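Local coordinates for protein dihydropyrimidinase (PDB 3SFW) that catalyses the reversible hydrolytic ring opening of dihydropyrimidines to N-carbamoyl-beta-amino acids, at an active site holding two zinc ions, at residues D204-A209 / L270-L275; V312-C317 / P340-R345; T403-T408 / P417-Q422. One frame throughout, in Å; residues are numbered along the deposited sequence.

Contact 2 is the deepest of the three, wholly buried near the centre of the chain and carrying a zinc ligand; two hydrogen bonds and a CH-pi contact cross it. Contact 1, also largely buried but farther out, is apolar, its two segments sharing no direct hydrogen bond, though a water joins them. Contact 3 is partly exposed and the richest in directional bonds, joining the two ends of the connection between strands 393-403 and 422-432 through backbone bonds and a glutamate. Contacts 2 and 3 touch through Pro340 and Pro417 and through Asp344 beside Ile404, while Leu270 of contact 1 packs on Phe418 of contact 3. Contacts 1 and 2 do not touch.

Contact 1: D204-A209 / L270-L275; sequences DPIYHA and LDITAL
Leu275 packs against helix 206-210 and gives more surface to the contact than any other residue. Its CB meets Ile206 CD1 at 3.8 Å, while its methyl CD2 sits 3.5 Å from the backbone O of Pro205 and lies obliquely beside the ring of His208. Ile206 answers with its longer branch: chi1 of -175° sets CG1 opposite the backbone N and sends CD1 across to the 3-10 segment 272-275, where it also comes within 4.1 Å of Ile272 CG1. Three residues further along the helix, Ala209 CB touches the extended chain of Ile272, 3.8 Å from its CD1. Ile272 thus bears on both Ile206 and Ala209.

Polar linkage between the segments passes through a water, which accepts from Ile206 N at 3.0 Å and donates to Leu275 O at 2.7 Å. It gives Ile206 N an acceptor.

Behind this shell, Asp271 OD1 takes both Thr273 N, at 2.9 Å, and Thr273 OG1 from the same face of its carboxylate plane. This Asx turn leads into the 3-10 segment, in which Leu275 N bonds to Ile272 O and both hydrophobic side chains are brought to the helix. On the other segment His208 NE2 is bonded to Trp287 O, its side chain about 10 Å from a zinc ion. The arrangement is a helix packed on a 3-10 turn, joining excursions that follow strands 180-182 and 258-263 of the TIM barrel of an amidohydrolase.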
loop_
_atom_site.group_PDB
_atom_site.type_symbol
_atom_site.label_atom_id
_atom_site.label_comp_id
_atom_site.label_asym_id
_atom_site.label_seq_id
_atom_site.Cartn_x
_atom_site.Cartn_y
_atom_site.Cartn_z
ATOM N N ASP A 204 -26.851 23.525 11.328
ATOM C CA ASP A 204 -27.338 22.394 12.128
ATOM C C ASP A 204 -26.146 21.514 12.599
ATOM O O ASP A 204 -25.066 21.564 11.988
ATOM C CB ASP A 204 -28.289 21.507 11.294
ATOM C CG ASP A 204 -29.746 22.014 11.285
ATOM O OD1 ASP A 204 -30.068 22.959 12.019
ATOM O OD2 ASP A 204 -30.554 21.436 10.518
ATOM N N PRO A 205 -26.355 20.740 13.679
ATOM C CA PRO A 205 -25.317 19.827 14.235
ATOM C C PRO A 205 -24.658 18.926 13.192
ATOM O O PRO A 205 -23.465 18.643 13.317
ATOM C CB PRO A 205 -26.097 19.005 15.262
ATOM C CG PRO A 205 -27.122 20.070 15.818
ATOM C CD PRO A 205 -27.578 20.754 14.520
ATOM N N ILE A 206 -25.402 18.426 12.191
ATOM C CA ILE A 206 -24.781 17.528 11.202
ATOM C C ILE A 206 -23.589 18.171 10.484
ATOM O O ILE A 206 -22.642 17.482 10.131
ATOM C CB ILE A 206 -25.827 16.982 10.163
ATOM C CG1 ILE A 206 -25.209 15.955 9.226
ATOM C CG2 ILE A 206 -26.447 18.134 9.368
ATOM C CD1 ILE A 206 -24.684 14.713 9.936
ATOM N N TYR A 207 -23.572 19.495 10.338
ATOM C CA TYR A 207 -22.434 20.128 9.635
ATOM C C TYR A 207 -21.160 20.105 10.480
ATOM O O TYR A 207 -20.083 20.289 9.934
ATOM C CB TYR A 207 -22.740 21.561 9.164
ATOM C CG TYR A 207 -23.820 21.531 8.113
ATOM C CD1 TYR A 207 -25.155 21.594 8.496
ATOM C CD2 TYR A 207 -23.526 21.170 6.806
ATOM C CE1 TYR A 207 -26.187 21.464 7.572
ATOM C CE2 TYR A 207 -24.563 21.007 5.847
ATOM C CZ TYR A 207 -25.887 21.141 6.257
ATOM O OH TYR A 207 -26.940 20.970 5.369
ATOM N N HIS A 208 -21.283 19.751 11.759
ATOM C CA HIS A 208 -20.067 19.482 12.560
ATOM C C HIS A 208 -19.277 18.316 11.955
ATOM O O HIS A 208 -18.030 18.328 11.929
ATOM C CB HIS A 208 -20.396 19.217 14.049
ATOM C CG HIS A 208 -19.196 18.820 14.832
ATOM N ND1 HIS A 208 -18.261 19.734 15.271
ATOM C CD2 HIS A 208 -18.717 17.597 15.161
ATOM C CE1 HIS A 208 -17.274 19.088 15.875
ATOM N NE2 HIS A 208 -17.548 17.795 15.854
ATOM N N ALA A 209 -19.984 17.315 11.422
ATOM C CA ALA A 209 -19.277 16.219 10.797
ATOM C C ALA A 209 -18.813 16.590 9.398
ATOM O O ALA A 209 -17.699 16.272 8.999
ATOM C CB ALA A 209 -20.131 14.969 10.776
ATOM N N LEU A 270 -21.141 4.019 17.481
ATOM C CA LEU A 270 -21.983 5.123 16.978
ATOM C C LEU A 270 -21.515 5.619 15.637
ATOM O O LEU A 270 -20.378 5.379 15.250
ATOM C CB LEU A 270 -22.011 6.310 17.962
ATOM C CG LEU A 270 -22.497 6.022 19.391
ATOM C CD1 LEU A 270 -22.350 7.287 20.266
ATOM C CD2 LEU A 270 -23.972 5.595 19.421
ATOM N N ASP A 271 -22.448 6.171 14.831
ATOM C CA ASP A 271 -22.093 6.579 13.469
ATOM C C ASP A 271 -22.698 7.937 13.116
ATOM O O ASP A 271 -23.494 8.466 13.890
ATOM C CB ASP A 271 -22.465 5.498 12.434
ATOM C CG ASP A 271 -23.947 5.424 12.164
ATOM O OD1 ASP A 271 -24.452 6.255 11.392
ATOM O OD2 ASP A 271 -24.597 4.557 12.741
ATOM N N ILE A 272 -22.248 8.508 11.993
ATOM C CA ILE A 272 -22.461 9.900 11.646
ATOM C C ILE A 272 -23.976 10.184 11.610
ATOM O O ILE A 272 -24.395 11.305 11.826
ATOM C CB ILE A 272 -21.845 10.187 10.260
ATOM C CG1 ILE A 272 -21.891 11.686 9.916
ATOM C CG2 ILE A 272 -22.491 9.292 9.129
ATOM C CD1 ILE A 272 -21.177 12.017 8.591
ATOM N N THR A 273 -24.802 9.164 11.359
ATOM C CA THR A 273 -26.255 9.422 11.345
ATOM C C THR A 273 -26.839 9.948 12.677
ATOM O O THR A 273 -27.924 10.559 12.695
ATOM C CB THR A 273 -27.116 8.202 10.846
ATOM O OG1 THR A 273 -26.956 7.083 11.727
ATOM C CG2 THR A 273 -26.745 7.823 9.398
ATOM N N ALA A 274 -26.154 9.709 13.795
ATOM C CA ALA A 274 -26.675 10.176 15.096
ATOM C C ALA A 274 -26.767 11.724 15.103
ATOM O O ALA A 274 -27.528 12.304 15.882
ATOM C CB ALA A 274 -25.782 9.693 16.261
ATOM N N LEU A 275 -25.923 12.371 14.305
ATOM C CA LEU A 275 -25.868 13.828 14.333
ATOM C C LEU A 275 -27.075 14.422 13.622
ATOM O O LEU A 275 -27.255 15.649 13.642
ATOM C CB LEU A 275 -24.589 14.363 13.676
ATOM C CG LEU A 275 -23.479 14.327 14.747
ATOM C CD1 LEU A 275 -22.596 13.139 14.451
ATOM C CD2 LEU A 275 -22.664 15.592 14.794
HETATM O O HOH W 1 -28.299 17.897 12.547
#

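Contact 2: V312-C317 / P340-R345; sequences VGSDHC and PIIEDR. With ZN (zinc ion), chain F.
Ile342 lies over one face of the His316 imidazole, its CG2 3.6 Å from the ring centroid and almost on the ring normal, a CH-pi contact. At the edge of the same ring, exactly in its plane, Ile341 N donates to ND1 of His316 at 3.1 Å; NE2 is bonded to Asp72, and the ring is fixed in rotation from both nitrogens. Ser314 sets CB against Ile341 CG2 at 3.7 Å, while its hydroxyl turns to Asp56.

The aliphatic part of Arg345 runs antiparallel alongside Val312, with CG 4.0 Å from Val312 CG1. The bend at chi3 (63°) turns the guanidinium so that NH1 gives a 2.8 Å bond to Val312 O, nearly along the C=O axis. NH1 also serves Thr368 O, and NH2 serves Thr86.

Between Ser314 and His316, Asp315 points elsewhere: its OD1 binds zinc at 2.1 Å, completing a site with His58, His60 and the carboxylated Lys150. The contact thus flanks a metal ligand carried just beyond barrel strand 311-312. Ile342 packs on helix 74-83 and strand 49-59, Ile341 and Arg345 rest on Pro265 at helix 265-269, and Arg345 lies on helix 345-354.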
loop_
_atom_site.group_PDB
_atom_site.type_symbol
_atom_site.label_atom_id
_atom_site.label_comp_id
_atom_site.label_asym_id
_atom_site.label_seq_id
_atom_site.Cartn_x
_atom_site.Cartn_y
_atom_site.Cartn_z
ATOM N N VAL A 312 -8.025 1.632 24.286
ATOM C CA VAL A 312 -9.319 2.342 24.161
ATOM C C VAL A 312 -9.436 3.326 25.318
ATOM O O VAL A 312 -9.342 2.945 26.502
ATOM C CB VAL A 312 -10.516 1.376 24.190
ATOM C CG1 VAL A 312 -11.861 2.202 24.193
ATOM C CG2 VAL A 312 -10.485 0.439 22.995
ATOM N N GLY A 313 -9.594 4.601 24.975
ATOM C CA GLY A 313 -9.855 5.618 25.974
ATOM C C GLY A 313 -11.249 6.176 25.719
ATOM O O GLY A 313 -11.856 5.880 24.687
ATOM N N SER A 314 -11.771 6.982 26.641
ATOM C CA SER A 314 -13.159 7.495 26.469
ATOM C C SER A 314 -13.203 8.851 25.734
ATOM O O SER A 314 -14.187 9.119 25.029
ATOM C CB SER A 314 -13.870 7.657 27.836
ATOM O OG SER A 314 -13.133 8.564 28.646
ATOM N N ASP A 315 -12.178 9.708 25.917
ATOM C CA ASP A 315 -12.305 11.165 25.565
ATOM C C ASP A 315 -13.540 11.732 26.308
ATOM O O ASP A 315 -14.346 12.522 25.764
ATOM C CB ASP A 315 -12.364 11.446 24.028
ATOM C CG ASP A 315 -12.134 12.913 23.674
ATOM O OD1 ASP A 315 -11.539 13.653 24.515
ATOM O OD2 ASP A 315 -12.580 13.321 22.554
ATOM N N HIS A 316 -13.662 11.363 27.570
ATOM C CA HIS A 316 -14.794 11.864 28.383
ATOM C C HIS A 316 -14.677 13.391 28.477
ATOM O O HIS A 316 -13.706 13.914 29.026
ATOM C CB HIS A 316 -14.719 11.285 29.800
ATOM C CG HIS A 316 -15.904 11.642 30.644
ATOM N ND1 HIS A 316 -17.187 11.249 30.310
ATOM C CD2 HIS A 316 -15.998 12.323 31.805
ATOM C CE1 HIS A 316 -18.029 11.697 31.226
ATOM N NE2 HIS A 316 -17.332 12.366 32.139
ATOM N N CYS A 317 -15.689 14.103 27.975
ATOM C CA CYS A 317 -15.573 15.558 27.877
ATOM C C CYS A 317 -17.058 16.063 27.906
ATOM O O CYS A 317 -17.563 16.574 26.908
ATOM C CB CYS A 317 -14.842 15.907 26.563
ATOM S SG CYS A 317 -14.341 17.681 26.448
ATOM N N PRO A 340 -20.241 12.180 26.944
ATOM C CA PRO A 340 -20.146 11.520 28.235
ATOM C C PRO A 340 -19.908 10.058 28.057
ATOM O O PRO A 340 -20.851 9.291 27.807
ATOM C CB PRO A 340 -21.538 11.777 28.906
ATOM C CG PRO A 340 -22.342 12.626 27.865
ATOM C CD PRO A 340 -21.645 12.324 26.514
ATOM N N ILE A 341 -18.635 9.682 28.120
ATOM C CA ILE A 341 -18.205 8.364 27.687
ATOM C C ILE A 341 -17.509 7.561 28.829
ATOM O O ILE A 341 -17.318 6.342 28.724
ATOM C CB ILE A 341 -17.209 8.512 26.463
ATOM C CG1 ILE A 341 -17.724 9.481 25.399
ATOM C CG2 ILE A 341 -16.907 7.108 25.821
ATOM C CD1 ILE A 341 -19.065 9.008 24.740
ATOM N N ILE A 342 -17.119 8.226 29.906
ATOM C CA ILE A 342 -16.225 7.545 30.873
ATOM C C ILE A 342 -16.846 6.281 31.487
ATOM O O ILE A 342 -16.153 5.286 31.731
ATOM C CB ILE A 342 -15.703 8.512 31.939
ATOM C CG1 ILE A 342 -14.394 7.989 32.554
ATOM C CG2 ILE A 342 -16.783 8.771 33.063
ATOM C CD1 ILE A 342 -13.705 9.104 33.447
ATOM N N GLU A 343 -18.158 6.311 31.740
ATOM C CA GLU A 343 -18.742 5.283 32.546
ATOM C C GLU A 343 -18.997 3.982 31.772
ATOM O O GLU A 343 -18.889 2.883 32.326
ATOM C CB GLU A 343 -20.060 5.784 33.133
ATOM C CG GLU A 343 -20.668 4.787 34.125
ATOM C CD GLU A 343 -21.744 5.416 35.010
ATOM O OE1 GLU A 343 -21.874 6.663 35.028
ATOM O OE2 GLU A 343 -22.441 4.643 35.707
ATOM N N ASP A 344 -19.229 4.102 30.476
ATOM C CA ASP A 344 -19.665 2.926 29.694
ATOM C C ASP A 344 -18.565 2.262 28.888
ATOM O O ASP A 344 -18.800 1.205 28.219
ATOM C CB ASP A 344 -20.873 3.275 28.855
ATOM C CG ASP A 344 -22.032 3.705 29.718
ATOM O OD1 ASP A 344 -22.358 2.959 30.690
ATOM O OD2 ASP A 344 -22.512 4.834 29.511
ATOM N N ARG A 345 -17.354 2.815 28.998
ATOM C CA ARG A 345 -16.221 2.323 28.161
ATOM C C ARG A 345 -16.011 0.803 28.345
ATOM O O ARG A 345 -15.925 0.052 27.332
ATOM C CB ARG A 345 -14.903 3.064 28.507
ATOM C CG ARG A 345 -13.681 2.510 27.717
ATOM C CD ARG A 345 -12.377 3.269 28.112
ATOM N NE ARG A 345 -12.065 3.056 29.515
ATOM C CZ ARG A 345 -10.953 2.480 29.972
ATOM N NH1 ARG A 345 -10.005 2.070 29.114
ATOM N NH2 ARG A 345 -10.803 2.300 31.295
HETATM ZN ZN ZN F . -9.672 14.614 24.158
#

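Contact 3: T403-T408 / P417-Q422; sequences TISVET and PFEGMQ
The carboxylate of Glu419 divides its two oxygens between Ser405 and Val406, each met on the syn side and a little out of the plane. OE2 accepts from Ser405 OG at 2.6 Å, and OE1 takes Val406 N at 2.8 Å in an almost straight bond (173°). A bend at chi2 (68°) folds the glutamate chain back to bring the carboxylate there. The other flat group, the Phe418 ring, has Pro417 CG over one face, offset toward the rim; across the contact it is Phe418 CB, not the ring, that lies 3.9 Å from Ile404 CG2, the two side chains running side by side. The Phe418 side chain also packs on Ile348 and Val269.

Ser405 OG works twice, since it also accepts from Glu407 N, an ST turn. With an alanine here, OE2 of Glu419 would probably lose its partner across the contact and Glu407 N its acceptor, leaving the carboxylate freer to turn about its bond with Val406 N.

Backbone bonds join the rest: Ile404 N to Met421 O at 2.9 Å, and Gly420 N to Ile404 O at 2.9 Å. The type II turn from Phe418 to Met421 places Gly420 at a positive phi of 85°, its CA 3.6 Å from Thr403 CG2. Beyond it, Thr403 and Gln422 form an antiparallel non-hydrogen-bonded pair where strands 393-403 and 422-432 come together. The chemistry implies a connection held mainly by directional bonds, with the buried Ile404 packed against Phe418 and a negative carboxylate whose charge is probably eased by one hydroxyl and one backbone N-H.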
loop_
_atom_site.group_PDB
_atom_site.type_symbol
_atom_site.label_atom_id
_atom_site.label_comp_id
_atom_site.label_asym_id
_atom_site.label_seq_id
_atom_site.Cartn_x
_atom_site.Cartn_y
_atom_site.Cartn_z
ATOM N N THR A 403 -29.911 -2.167 30.282
ATOM C CA THR A 403 -29.998 -1.106 29.283
ATOM C C THR A 403 -29.204 0.097 29.787
ATOM O O THR A 403 -29.346 0.494 30.926
ATOM C CB THR A 403 -31.442 -0.683 29.142
ATOM O OG1 THR A 403 -32.183 -1.815 28.676
ATOM C CG2 THR A 403 -31.576 0.462 28.149
ATOM N N ILE A 404 -28.337 0.644 28.953
ATOM C CA ILE A 404 -27.632 1.874 29.369
ATOM C C ILE A 404 -28.629 3.030 29.390
ATOM O O ILE A 404 -29.344 3.266 28.394
ATOM C CB ILE A 404 -26.473 2.171 28.406
ATOM C CG1 ILE A 404 -25.413 1.062 28.563
ATOM C CG2 ILE A 404 -25.813 3.535 28.768
ATOM C CD1 ILE A 404 -24.158 1.250 27.663
ATOM N N SER A 405 -28.590 3.827 30.455
ATOM C CA SER A 405 -29.511 4.947 30.549
ATOM C C SER A 405 -29.004 6.084 31.417
ATOM O O SER A 405 -28.419 5.839 32.468
ATOM C CB SER A 405 -30.838 4.448 31.156
ATOM O OG SER A 405 -31.803 5.486 31.008
ATOM N N VAL A 406 -29.384 7.318 31.065
ATOM C CA VAL A 406 -29.170 8.474 31.949
ATOM C C VAL A 406 -29.855 8.248 33.303
ATOM O O VAL A 406 -29.407 8.780 34.338
ATOM C CB VAL A 406 -29.667 9.788 31.284
ATOM C CG1 VAL A 406 -31.232 9.780 31.054
ATOM C CG2 VAL A 406 -29.175 11.032 32.085
ATOM N N GLU A 407 -30.923 7.439 33.306
ATOM C CA GLU A 407 -31.661 7.169 34.548
ATOM C C GLU A 407 -30.839 6.420 35.588
ATOM O O GLU A 407 -31.141 6.488 36.781
ATOM C CB GLU A 407 -32.955 6.390 34.280
ATOM C CG GLU A 407 -33.877 7.076 33.286
ATOM C CD GLU A 407 -34.347 8.463 33.734
ATOM O OE1 GLU A 407 -34.642 9.299 32.838
ATOM O OE2 GLU A 407 -34.455 8.711 34.970
ATOM N N THR A 408 -29.802 5.701 35.148
ATOM C CA THR A 408 -29.061 4.843 36.066
ATOM C C THR A 408 -27.557 5.110 36.020
ATOM O O THR A 408 -26.816 4.503 36.789
ATOM C CB THR A 408 -29.285 3.341 35.759
ATOM O OG1 THR A 408 -29.079 3.110 34.366
ATOM C CG2 THR A 408 -30.719 2.938 36.147
ATOM N N PRO A 417 -25.174 9.250 25.618
ATOM C CA PRO A 417 -25.233 9.055 24.163
ATOM C C PRO A 417 -25.531 7.619 23.748
ATOM O O PRO A 417 -25.903 7.381 22.602
ATOM C CB PRO A 417 -23.832 9.497 23.676
ATOM C CG PRO A 417 -22.928 9.190 24.904
ATOM C CD PRO A 417 -23.798 9.465 26.125
ATOM N N PHE A 418 -25.391 6.683 24.686
ATOM C CA PHE A 418 -25.764 5.315 24.474
ATOM C C PHE A 418 -27.164 4.958 25.005
ATOM O O PHE A 418 -27.471 3.791 25.196
ATOM C CB PHE A 418 -24.699 4.372 25.097
ATOM C CG PHE A 418 -23.290 4.736 24.708
ATOM C CD1 PHE A 418 -22.856 4.578 23.386
ATOM C CD2 PHE A 418 -22.408 5.346 25.651
ATOM C CE1 PHE A 418 -21.524 4.957 22.993
ATOM C CE2 PHE A 418 -21.094 5.723 25.264
ATOM C CZ PHE A 418 -20.649 5.529 23.954
ATOM N N GLU A 419 -27.981 5.973 25.272
ATOM C CA GLU A 419 -29.336 5.765 25.775
ATOM C C GLU A 419 -30.062 4.628 25.046
ATOM O O GLU A 419 -30.219 4.655 23.830
ATOM C CB GLU A 419 -30.124 7.069 25.677
ATOM C CG GLU A 419 -31.495 6.992 26.415
ATOM C CD GLU A 419 -31.337 6.899 27.906
ATOM O OE1 GLU A 419 -30.458 7.627 28.460
ATOM O OE2 GLU A 419 -32.166 6.174 28.541
ATOM N N GLY A 420 -30.582 3.689 25.819
ATOM C CA GLY A 420 -31.361 2.553 25.261
ATOM C C GLY A 420 -30.529 1.371 24.791
ATOM O O GLY A 420 -31.079 0.345 24.412
ATOM N N MET A 421 -29.195 1.507 24.786
ATOM C CA MET A 421 -28.347 0.398 24.309
ATOM C C MET A 421 -28.442 -0.824 25.199
ATOM O O MET A 421 -28.236 -0.746 26.404
ATOM C CB MET A 421 -26.873 0.837 24.215
ATOM C CG MET A 421 -26.003 -0.187 23.478
ATOM S SD MET A 421 -24.341 0.522 23.519
ATOM C CE MET A 421 -23.394 -0.859 22.852
ATOM N N GLN A 422 -28.757 -1.974 24.617
ATOM C CA GLN A 422 -28.738 -3.213 25.400
ATOM C C GLN A 422 -27.317 -3.766 25.474
ATOM O O GLN A 422 -26.682 -3.987 24.441
ATOM C CB GLN A 422 -29.623 -4.269 24.746
ATOM C CG GLN A 422 -30.993 -3.736 24.440
ATOM C CD GLN A 422 -31.734 -3.461 25.677
ATOM O OE1 GLN A 422 -31.954 -2.298 26.032
ATOM N NE2 GLN A 422 -32.059 -4.526 26.428
#